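Side-chain contacts in galactose-1-phosphate uridylyltransferase (Pyrobaculum aerophilum str. IM2, PDB 6K9Z), which probably transfers uridylyl groups between UDP-glucose and hexose 1-phosphates, and binds zinc, iron and UDP: residues Q239-P244 and G271-D276; L230-C235 and K311-S316. The protein carries 1 engineered substitution. One frame throughout, in Å; residues are numbered along the deposited sequence.

Contact 1 (Q239-P244 and G271-D276); sequences QVAGIP and GMYRPD
Tyr273 lays its ring alongside Ala241, Ile243 and Pro244, joining the turn that ends helix 220-240 to the loop that leaves strand 266-271, in the C-terminal half of this HIT-clan fold. The aliphatic contacts are made at the ring's edge: CG1 of Ile243 sits near the ring plane, 3.8 Å from CE2 of Tyr273, and the CB of Ala241 lies near the same plane, 4.4 Å from CD2 of Tyr273. The isoleucine side chain crosses the tyrosine at about a right angle. With CG1 held between its own backbone N and carbonyl carbon (chi1 54°), Ile243 brings both CG1 and CD1 within van der Waals range of CE2. Gly242 lets the chain turn between the two aliphatic residues; at its backbone angles (phi 99°) a side chain would collide with the O of Ala241, so glycine suits the turn, and its N bonds back to the O of Gln239 as the helix closes. No hydrogen bond spans the two segments. The phenol reaches past them instead, its OH hydrogen-bonded to OE1 of Glu131, which fixes the far end of a buried ring. Pro244 adds its backbone: its carbonyl O stands oblique to the ring, 3.4 Å from CE2 of Tyr273.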
ATOM      1  N   GLN A 239     -22.985   7.867   1.147  1.00 35.78           N
ATOM      2  CA  GLN A 239     -24.240   7.072   1.279  1.00 38.64           C
ATOM      3  C   GLN A 239     -24.268   5.784   0.442  1.00 36.69           C
ATOM      4  O   GLN A 239     -25.149   4.952   0.718  1.00 40.41           O
ATOM      5  CB  GLN A 239     -25.472   7.896   0.891  1.00 38.98           C
ATOM      6  CG  GLN A 239     -25.212   9.377   0.671  1.00 43.08           C
ATOM      7  CD  GLN A 239     -26.325  10.012  -0.126  1.00 43.21           C
ATOM      8  OE1 GLN A 239     -27.505   9.744   0.092  1.00 42.46           O
ATOM      9  NE2 GLN A 239     -25.953  10.859  -1.070  1.00 43.14           N
ATOM     10  N   VAL A 240     -23.364   5.595  -0.524  1.00 32.82           N
ATOM     11  CA  VAL A 240     -23.475   4.385  -1.387  1.00 32.55           C
ATOM     12  C   VAL A 240     -23.550   3.145  -0.499  1.00 35.15           C
ATOM     13  O   VAL A 240     -24.212   2.219  -0.889  1.00 34.12           O
ATOM     14  CB  VAL A 240     -22.341   4.294  -2.427  1.00 30.65           C
ATOM     15  CG1 VAL A 240     -20.979   4.143  -1.771  1.00 30.39           C
ATOM     16  CG2 VAL A 240     -22.595   3.164  -3.416  1.00 31.11           C
ATOM     17  N   ALA A 241     -22.914   3.133   0.669  1.00 37.38           N
ATOM     18  CA  ALA A 241     -22.959   1.944   1.568  1.00 41.02           C
ATOM     19  C   ALA A 241     -23.961   2.141   2.732  1.00 43.02           C
ATOM     20  O   ALA A 241     -24.088   1.232   3.510  1.00 49.20           O
ATOM     21  CB  ALA A 241     -21.553   1.593   2.033  1.00 40.54           C
ATOM     22  N   GLY A 242     -24.670   3.253   2.873  1.00 46.46           N
ATOM     23  CA  GLY A 242     -25.682   3.379   3.947  1.00 47.53           C
ATOM     24  C   GLY A 242     -25.164   4.152   5.156  1.00 49.14           C
ATOM     25  O   GLY A 242     -25.999   4.751   5.862  1.00 51.26           O
ATOM     26  N   ILE A 243     -23.845   4.147   5.406  1.00 45.34           N
ATOM     27  CA  ILE A 243     -23.171   4.932   6.486  1.00 42.56           C
ATOM     28  C   ILE A 243     -21.967   5.624   5.860  1.00 38.99           C
ATOM     29  O   ILE A 243     -21.406   5.084   4.910  1.00 38.57           O
ATOM     30  CB  ILE A 243     -22.738   4.029   7.657  1.00 45.38           C
ATOM     31  CG1 ILE A 243     -21.864   2.860   7.180  1.00 45.24           C
ATOM     32  CG2 ILE A 243     -23.945   3.548   8.477  1.00 47.96           C
ATOM     33  CD1 ILE A 243     -21.611   1.793   8.219  1.00 47.20           C
ATOM     34  N   PRO A 244     -21.454   6.742   6.417  1.00 34.32           N
ATOM     35  CA  PRO A 244     -20.244   7.360   5.880  1.00 30.95           C
ATOM     36  C   PRO A 244     -19.131   6.320   5.763  1.00 28.31           C
ATOM     37  O   PRO A 244     -19.006   5.443   6.584  1.00 28.06           O
ATOM     38  CB  PRO A 244     -19.878   8.458   6.871  1.00 31.45           C
ATOM     39  CG  PRO A 244     -21.217   8.733   7.545  1.00 33.38           C
ATOM     40  CD  PRO A 244     -21.856   7.367   7.682  1.00 34.58           C
ATOM     41  N   GLY A 271     -12.368   4.803  -1.613  1.00 17.41           N
ATOM     42  CA  GLY A 271     -13.363   4.480  -0.582  1.00 17.64           C
ATOM     43  C   GLY A 271     -13.127   3.097  -0.064  1.00 18.44           C
ATOM     44  O   GLY A 271     -13.016   2.147  -0.904  1.00 18.19           O
ATOM     45  N   MET A 272     -13.028   2.950   1.255  1.00 18.61           N
ATOM     46  CA  MET A 272     -12.380   1.737   1.816  1.00 19.48           C
ATOM     47  C   MET A 272     -13.423   0.758   2.364  1.00 20.30           C
ATOM     48  O   MET A 272     -13.029  -0.230   2.957  1.00 21.35           O
ATOM     49  CB  MET A 272     -11.305   2.088   2.847  1.00 19.76           C
ATOM     50  CG  MET A 272     -10.167   2.910   2.250  1.00 20.05           C
ATOM     51  SD  MET A 272      -9.337   1.941   0.933  1.00 21.39           S
ATOM     52  CE  MET A 272      -8.358   0.859   1.954  1.00 23.47           C
ATOM     53  N   TYR A 273     -14.722   0.952   2.126  1.00 21.32           N
ATOM     54  CA  TYR A 273     -15.739  -0.085   2.452  1.00 22.55           C
ATOM     55  C   TYR A 273     -16.004  -0.922   1.199  1.00 24.27           C
ATOM     56  O   TYR A 273     -16.196  -0.360   0.142  1.00 22.30           O
ATOM     57  CB  TYR A 273     -17.049   0.512   2.951  1.00 22.63           C
ATOM     58  CG  TYR A 273     -17.082   1.001   4.380  1.00 23.08           C
ATOM     59  CD1 TYR A 273     -16.107   0.671   5.306  1.00 23.57           C
ATOM     60  CD2 TYR A 273     -18.171   1.711   4.840  1.00 24.00           C
ATOM     61  CE1 TYR A 273     -16.187   1.095   6.630  1.00 24.50           C
ATOM     62  CE2 TYR A 273     -18.277   2.141   6.152  1.00 24.87           C
ATOM     63  CZ  TYR A 273     -17.281   1.840   7.051  1.00 24.97           C
ATOM     64  OH  TYR A 273     -17.369   2.236   8.349  1.00 26.70           O
ATOM     65  N   ARG A 274     -16.158  -2.278   1.412  1.00 27.00           N
ATOM     66  CA  ARG A 274     -16.664  -3.135   0.314  1.00 30.86           C
ATOM     67  C   ARG A 274     -18.141  -2.740   0.085  1.00 33.11           C
ATOM     68  O   ARG A 274     -18.775  -2.078   0.943  1.00 32.17           O
ATOM     69  CB  ARG A 274     -16.513  -4.634   0.630  1.00 36.13           C
ATOM     70  CG  ARG A 274     -15.070  -5.122   0.701  1.00 39.43           C
ATOM     71  CD  ARG A 274     -14.983  -6.604   1.066  1.00 46.01           C
ATOM     72  NE  ARG A 274     -13.581  -7.038   1.099  1.00 53.49           N
ATOM     73  CZ  ARG A 274     -12.722  -6.896   2.119  1.00 59.16           C
ATOM     74  NH1 ARG A 274     -13.085  -6.285   3.239  1.00 63.15           N
ATOM     75  NH2 ARG A 274     -11.482  -7.361   2.000  1.00 61.01           N
ATOM     76  N   PRO A 275     -18.869  -3.144  -0.927  1.00 36.30           N
ATOM     77  CA  PRO A 275     -20.305  -2.923  -1.111  1.00 38.82           C
ATOM     78  C   PRO A 275     -21.153  -3.432   0.066  1.00 42.51           C
ATOM     79  O   PRO A 275     -22.180  -2.839   0.327  1.00 44.53           O
ATOM     80  CB  PRO A 275     -20.598  -3.659  -2.430  1.00 38.91           C
ATOM     81  CG  PRO A 275     -19.326  -3.513  -3.202  1.00 37.76           C
ATOM     82  CD  PRO A 275     -18.251  -3.730  -2.141  1.00 37.39           C
ATOM     83  N   ASP A 276     -20.664  -4.451   0.780  1.00 44.02           N
ATOM     84  CA  ASP A 276     -21.323  -5.024   1.983  1.00 47.42           C
ATOM     85  C   ASP A 276     -21.014  -4.215   3.257  1.00 46.69           C
ATOM     86  O   ASP A 276     -21.422  -4.686   4.305  1.00 49.84           O
ATOM     87  CB  ASP A 276     -20.963  -6.501   2.145  1.00 48.52           C
ATOM     88  CG  ASP A 276     -19.495  -6.779   2.393  1.00 50.67           C
ATOM     89  OD1 ASP A 276     -18.757  -5.822   2.651  1.00 49.93           O
ATOM     90  OD2 ASP A 276     -19.108  -7.960   2.340  1.00 54.97           O
TER

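Contact 2 (L230-C235 and K311-S316). With ACT (acetate ion), chain F.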
ATOM      1  N   LEU A 230     -15.691  17.290  -6.497  1.00 16.45           N
ATOM      2  CA  LEU A 230     -15.264  16.725  -5.199  1.00 16.47           C
ATOM      3  C   LEU A 230     -16.473  16.611  -4.265  1.00 16.35           C
ATOM      4  O   LEU A 230     -16.688  15.536  -3.687  1.00 16.82           O
ATOM      5  CB  LEU A 230     -14.187  17.615  -4.582  1.00 17.12           C
ATOM      6  CG  LEU A 230     -12.814  17.501  -5.246  1.00 17.68           C
ATOM      7  CD1 LEU A 230     -11.842  18.551  -4.703  1.00 18.44           C
ATOM      8  CD2 LEU A 230     -12.278  16.102  -5.032  1.00 18.63           C
ATOM      9  N   LYS A 231     -17.260  17.654  -4.130  1.00 16.69           N
ATOM     10  CA  LYS A 231     -18.407  17.624  -3.216  1.00 17.32           C
ATOM     11  C   LYS A 231     -19.339  16.492  -3.621  1.00 17.88           C
ATOM     12  O   LYS A 231     -19.801  15.740  -2.735  1.00 18.31           O
ATOM     13  CB  LYS A 231     -19.112  18.981  -3.221  1.00 17.66           C
ATOM     14  CG  LYS A 231     -20.295  19.072  -2.291  1.00 18.62           C
ATOM     15  CD  LYS A 231     -20.869  20.494  -2.162  1.00 19.86           C
ATOM     16  CE  LYS A 231     -22.163  20.549  -1.380  1.00 21.05           C
ATOM     17  NZ  LYS A 231     -21.945  20.240   0.038  1.00 21.47           N
ATOM     18  N   ILE A 232     -19.725  16.446  -4.898  1.00 18.15           N
ATOM     19  CA  ILE A 232     -20.779  15.492  -5.333  1.00 18.72           C
ATOM     20  C   ILE A 232     -20.230  14.057  -5.242  1.00 18.50           C
ATOM     21  O   ILE A 232     -21.002  13.176  -4.827  1.00 19.55           O
ATOM     22  CB  ILE A 232     -21.302  15.895  -6.718  1.00 19.30           C
ATOM     23  CG1 ILE A 232     -22.115  17.189  -6.538  1.00 20.38           C
ATOM     24  CG2 ILE A 232     -22.139  14.780  -7.315  1.00 19.56           C
ATOM     25  CD1 ILE A 232     -22.572  17.838  -7.817  1.00 21.99           C
ATOM     26  N   THR A 233     -18.975  13.817  -5.626  1.00 18.22           N
ATOM     27  CA  THR A 233     -18.371  12.445  -5.634  1.00 17.96           C
ATOM     28  C   THR A 233     -18.284  11.964  -4.172  1.00 17.15           C
ATOM     29  O   THR A 233     -18.704  10.838  -3.838  1.00 17.04           O
ATOM     30  CB  THR A 233     -17.035  12.426  -6.395  1.00 17.81           C
ATOM     31  OG1 THR A 233     -17.227  12.773  -7.761  1.00 17.79           O
ATOM     32  CG2 THR A 233     -16.380  11.064  -6.286  1.00 18.30           C
ATOM     33  N   LEU A 234     -17.821  12.823  -3.268  1.00 16.97           N
ATOM     34  CA  LEU A 234     -17.632  12.388  -1.858  1.00 17.02           C
ATOM     35  C   LEU A 234     -19.011  12.220  -1.213  1.00 17.84           C
ATOM     36  O   LEU A 234     -19.196  11.323  -0.393  1.00 17.74           O
ATOM     37  CB  LEU A 234     -16.713  13.373  -1.154  1.00 16.82           C
ATOM     38  CG  LEU A 234     -15.269  13.326  -1.642  1.00 16.52           C
ATOM     39  CD1 LEU A 234     -14.458  14.438  -0.997  1.00 16.66           C
ATOM     40  CD2 LEU A 234     -14.634  11.960  -1.394  1.00 16.36           C
ATOM     41  N   CYS A 235     -19.988  13.034  -1.583  1.00 18.23           N
ATOM     42  CA  CYS A 235     -21.380  12.894  -1.109  1.00 19.16           C
ATOM     43  C   CYS A 235     -21.898  11.498  -1.487  1.00 19.51           C
ATOM     44  O   CYS A 235     -22.472  10.800  -0.638  1.00 20.80           O
ATOM     45  CB  CYS A 235     -22.251  14.016  -1.649  1.00 20.30           C
ATOM     46  SG  CYS A 235     -24.012  13.830  -1.290  1.00 22.53           S
ATOM     47  N   LYS A 311     -28.723  11.292  -5.714  1.00 27.40           N
ATOM     48  CA  LYS A 311     -29.361  11.920  -4.528  1.00 29.27           C
ATOM     49  C   LYS A 311     -28.541  13.138  -4.068  1.00 27.38           C
ATOM     50  O   LYS A 311     -29.122  13.956  -3.321  1.00 27.49           O
ATOM     51  CB  LYS A 311     -29.548  10.872  -3.421  1.00 33.33           C
ATOM     52  CG  LYS A 311     -30.229   9.580  -3.872  1.00 37.23           C
ATOM     53  CD  LYS A 311     -30.201   8.445  -2.832  1.00 41.75           C
ATOM     54  CE  LYS A 311     -30.888   8.804  -1.521  1.00 46.52           C
ATOM     55  NZ  LYS A 311     -32.169   9.543  -1.702  1.00 50.09           N
ATOM     56  N   CYS A 312     -27.302  13.333  -4.562  1.00 24.34           N
ATOM     57  CA  CYS A 312     -26.427  14.497  -4.208  1.00 23.39           C
ATOM     58  C   CYS A 312     -26.583  15.670  -5.202  1.00 23.03           C
ATOM     59  O   CYS A 312     -25.934  16.727  -4.978  1.00 21.96           O
ATOM     60  CB  CYS A 312     -24.970  14.084  -4.177  1.00 22.47           C
ATOM     61  SG  CYS A 312     -24.721  12.751  -2.960  1.00 23.61           S
ATOM     62  N   LEU A 313     -27.268  15.437  -6.322  1.00 22.94           N
ATOM     63  CA  LEU A 313     -27.400  16.467  -7.394  1.00 22.46           C
ATOM     64  C   LEU A 313     -28.494  17.470  -7.039  1.00 23.22           C
ATOM     65  O   LEU A 313     -29.494  17.094  -6.444  1.00 22.93           O
ATOM     66  CB  LEU A 313     -27.718  15.795  -8.737  1.00 22.86           C
ATOM     67  CG  LEU A 313     -26.677  14.789  -9.219  1.00 22.01           C
ATOM     68  CD1 LEU A 313     -27.184  14.083 -10.453  1.00 22.74           C
ATOM     69  CD2 LEU A 313     -25.353  15.474  -9.512  1.00 21.85           C
ATOM     70  N   LYS A 314     -28.282  18.725  -7.439  1.00 23.04           N
ATOM     71  CA  LYS A 314     -29.155  19.853  -7.098  1.00 24.77           C
ATOM     72  C   LYS A 314     -29.958  20.204  -8.341  1.00 23.80           C
ATOM     73  O   LYS A 314     -31.065  20.723  -8.177  1.00 23.70           O
ATOM     74  CB  LYS A 314     -28.317  21.035  -6.600  1.00 27.40           C
ATOM     75  CG  LYS A 314     -27.525  20.725  -5.314  1.00 30.86           C
ATOM     76  CD  LYS A 314     -28.395  20.851  -4.063  1.00 35.43           C
ATOM     77  CE  LYS A 314     -27.819  20.235  -2.791  1.00 39.95           C
ATOM     78  NZ  LYS A 314     -26.613  20.956  -2.294  1.00 43.14           N
ATOM     79  N   HIS A 315     -29.423  19.948  -9.537  1.00 22.51           N
ATOM     80  CA  HIS A 315     -30.146  20.438 -10.739  1.00 23.68           C
ATOM     81  C   HIS A 315     -29.838  19.619 -12.006  1.00 24.92           C
ATOM     82  O   HIS A 315     -30.237  20.068 -13.075  1.00 23.24           O
ATOM     83  CB  HIS A 315     -29.867  21.941 -10.847  1.00 22.92           C
ATOM     84  CG  HIS A 315     -28.497  22.240 -11.346  1.00 21.69           C
ATOM     85  ND1 HIS A 315     -27.394  22.386 -10.493  1.00 21.19           N
ATOM     86  CD2 HIS A 315     -28.045  22.414 -12.597  1.00 20.79           C
ATOM     87  CE1 HIS A 315     -26.315  22.642 -11.244  1.00 20.40           C
ATOM     88  NE2 HIS A 315     -26.703  22.651 -12.526  1.00 20.56           N
ATOM     89  N   SER A 316     -29.197  18.453 -11.943  1.00 26.57           N
ATOM     90  CA  SER A 316     -28.672  17.832 -13.197  1.00 28.86           C
ATOM     91  C   SER A 316     -29.091  16.363 -13.412  1.00 30.26           C
ATOM     92  O   SER A 316     -30.093  15.951 -12.803  1.00 31.77           O
ATOM     93  CB  SER A 316     -27.220  18.091 -13.293  1.00 28.65           C
ATOM     94  OG  SER A 316     -26.513  17.238 -12.427  1.00 32.41           O
TER
HETATM   95  C   ACT F 404     -25.585  19.431  -9.728  1.00 19.30           C
HETATM   96  O   ACT F 404     -25.700  19.733  -8.522  1.00 21.76           O
HETATM   97  OXT ACT F 404     -24.513  19.538 -10.461  1.00 23.23           O
HETATM   98  CH3 ACT F 404     -26.770  18.889 -10.350  1.00 15.43           C
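A turn of helix 220-240 faces an irregular segment near the C-terminus, which follows helix 298-309; the backbones come nearest at Ile232 and Cys312, whose CA atoms are 5.8 Å apart. One helical turn on, the two segments are covalently joined: SG of Cys235 and SG of Cys312 are 2.1 Å apart, with a disulfide torsion of -83°, near the relaxed right angle. Cys235 sends its sulfur anti to the backbone N (chi1 173°), out from the helix, so that the two sulfurs meet between the segments. Ile232 fills the space next to the bridge. Its CG2 lies 4.3 Å from CB of Cys312 and 4.0 Å from CD2 of Leu313, whose side chain it crosses at about a right angle. The other branch ends in CD1, 3.7 Å from OXT of an acetate, probably from the crystallisation liquor, whose O accepts a hydrogen bond of 3.0 Å from the N of Lys314. Replacing Ile232 with an alanine would probably leave CD2 of Leu313 without its apolar partner and open a gap beside the disulfide. On the same helix, Lys231 NZ is hydrogen-bonded to the O of Ser92 and the O of Leu94. The whole is a disulfide with an isoleucine packed beside it, tying the C-terminal tail to a helix of the C-terminal HIT-clan half.

In the fold
Helix 220-240 serves both contacts: 239-244 is its end and the turn beyond it, whereas 230-235 is regular helix. Neither contact is deep core. Both are partly buried, about 19 Å from the chain centre to their own centres, yet each includes one buried residue, Tyr273 in contact 1 and Ile232 in contact 2. Contact 1 relies on van der Waals contact round one tyrosine ring and joins the helix end to a loop after a sheet strand; contact 2 adds a covalent bond and holds the tail. Along the sequence, contact 1 is nested in the loop that contact 2 closes, and Gln239, just ahead of the touching residues of contact 1, packs on Cys312 of contact 2. Both lie away from the metal and UDP sites.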